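Local structure of haloacid dehalogenase domain protein hydrolase (4OVY) at residues E193-G197 and K198-V202. The protein is probably a hydrolase of the haloacid dehalogenase superfamily, a putative phosphatase, and binds a calcium ion. Residues are numbered along the deposited sequence; the frame is centred on the assembly and turned at random.
Sequences ELRDG and KPVLV
Arg195 lays its guanidinium across Val202, whose CG2 sits under one face 3.6 Å from NH2, while the methylenes CG and CD pass over Val200 CG2. Its chain, extended from CG to NE, crosses both valines at about a right angle and carries the charged end to Glu193, two residues back on the same face of the strand. There NE gives a nearly straight bond (170°) to Glu193 OE2 at 2.8 Å, in the guanidinium plane, completing a salt bridge. Glu193 holds CG between its backbone N and carbonyl carbon (chi1 63°), and from there its extended chain runs over Val202 CG2. On the opposite face of the hairpin, Leu194 CD1 meets Pro199 CB at 4.2 Å; proline suits this non-hydrogen-bonded pair because its missing N-H is not needed there. The paired backbones set this register: Glu193 and Val200 exchange two hydrogen bonds, as do Arg195 and Lys198, which close a type I' turn. Its corners, Asp196 and Gly197, both have positive phi, which glycine takes most easily and aspartate tolerates better than most residues. Farther out, Leu194 and Pro199 pack on Glu243 and Ser247 of the second subunit, and Arg195 NH2 bonds Gly109 O. With NE and NH2 both bonded and Val202 over one face, the guanidinium is probably fixed in its rotation, its charge balanced by Glu193.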
loop_
_atom_site.group_PDB
_atom_site.type_symbol
_atom_site.label_atom_id
_atom_site.label_comp_id
_atom_site.label_asym_id
_atom_site.label_seq_id
_atom_site.Cartn_x
_atom_site.Cartn_y
_atom_site.Cartn_z
ATOM N N GLU A 193 -8.055 -6.178 17.551
ATOM C CA GLU A 193 -8.873 -6.462 18.730
ATOM C C GLU A 193 -9.259 -5.168 19.427
ATOM O O GLU A 193 -8.819 -4.088 19.027
ATOM C CB GLU A 193 -8.155 -7.413 19.694
ATOM C CG GLU A 193 -6.868 -6.876 20.282
ATOM C CD GLU A 193 -6.194 -7.852 21.237
ATOM O OE1 GLU A 193 -6.266 -9.081 21.021
ATOM O OE2 GLU A 193 -5.578 -7.382 22.213
ATOM N N LEU A 194 -10.108 -5.282 20.445
ATOM C CA LEU A 194 -10.425 -4.153 21.315
ATOM C C LEU A 194 -9.715 -4.337 22.648
ATOM O O LEU A 194 -9.741 -5.424 23.231
ATOM C CB LEU A 194 -11.932 -4.029 21.543
ATOM C CG LEU A 194 -12.683 -3.189 20.516
ATOM C CD1 LEU A 194 -12.493 -3.748 19.118
ATOM C CD2 LEU A 194 -14.157 -3.109 20.869
ATOM N N ARG A 195 -9.070 -3.278 23.115
ATOM C CA ARG A 195 -8.468 -3.265 24.443
ATOM C C ARG A 195 -9.094 -2.120 25.219
ATOM O O ARG A 195 -8.990 -0.961 24.805
ATOM C CB ARG A 195 -6.958 -3.090 24.340
ATOM C CG ARG A 195 -6.239 -4.345 23.866
ATOM C CD ARG A 195 -4.732 -4.159 23.884
ATOM N NE ARG A 195 -4.024 -5.363 23.458
ATOM C CZ ARG A 195 -2.702 -5.519 23.491
ATOM N NH1 ARG A 195 -1.909 -4.543 23.931
ATOM N NH2 ARG A 195 -2.165 -6.664 23.082
ATOM N N ASP A 196 -9.763 -2.441 26.325
ATOM C CA ASP A 196 -10.502 -1.443 27.111
ATOM C C ASP A 196 -11.536 -0.724 26.242
ATOM O O ASP A 196 -11.757 0.473 26.396
ATOM C CB ASP A 196 -9.543 -0.417 27.763
ATOM C CG ASP A 196 -9.066 -0.834 29.134
ATOM O OD1 ASP A 196 -8.900 -2.049 29.373
ATOM O OD2 ASP A 196 -8.830 0.064 29.984
ATOM N N GLY A 197 -12.154 -1.456 25.318
ATOM C CA GLY A 197 -13.152 -0.888 24.408
ATOM C C GLY A 197 -12.576 -0.090 23.248
ATOM O O GLY A 197 -13.323 0.439 22.428
ATOM N N LYS A 198 -11.250 -0.021 23.166
ATOM C CA LYS A 198 -10.552 0.767 22.151
ATOM C C LYS A 198 -10.074 -0.159 21.024
ATOM O O LYS A 198 -9.328 -1.098 21.285
ATOM C CB LYS A 198 -9.365 1.479 22.800
ATOM C CG LYS A 198 -8.370 2.142 21.862
ATOM C CD LYS A 198 -7.346 2.933 22.673
ATOM C CE LYS A 198 -6.031 3.097 21.935
ATOM N NZ LYS A 198 -6.199 3.824 20.650
ATOM N N PRO A 199 -10.495 0.102 19.769
ATOM C CA PRO A 199 -9.975 -0.714 18.666
ATOM C C PRO A 199 -8.485 -0.479 18.411
ATOM O O PRO A 199 -8.046 0.668 18.273
ATOM C CB PRO A 199 -10.813 -0.259 17.460
ATOM C CG PRO A 199 -12.012 0.414 18.039
ATOM C CD PRO A 199 -11.530 1.043 19.308
ATOM N N VAL A 200 -7.718 -1.563 18.354
ATOM C CA VAL A 200 -6.273 -1.482 18.163
ATOM C C VAL A 200 -5.789 -2.565 17.208
ATOM O O VAL A 200 -6.481 -3.565 16.975
ATOM C CB VAL A 200 -5.493 -1.633 19.489
ATOM C CG1 VAL A 200 -5.911 -0.574 20.503
ATOM C CG2 VAL A 200 -5.660 -3.032 20.075
ATOM N N LEU A 201 -4.602 -2.352 16.652
ATOM C CA LEU A 201 -3.879 -3.398 15.937
ATOM C C LEU A 201 -2.711 -3.823 16.807
ATOM O O LEU A 201 -1.944 -2.976 17.283
ATOM C CB LEU A 201 -3.355 -2.919 14.584
ATOM C CG LEU A 201 -4.331 -2.836 13.400
ATOM C CD1 LEU A 201 -5.147 -4.115 13.216
ATOM C CD2 LEU A 201 -5.248 -1.638 13.525
ATOM N N VAL A 202 -2.581 -5.137 16.989
ATOM C CA VAL A 202 -1.567 -5.735 17.846
ATOM C C VAL A 202 -0.538 -6.459 16.984
ATOM O O VAL A 202 -0.896 -7.202 16.067
ATOM C CB VAL A 202 -2.215 -6.738 18.827
ATOM C CG1 VAL A 202 -1.163 -7.436 19.678
ATOM C CG2 VAL A 202 -3.219 -6.015 19.707
#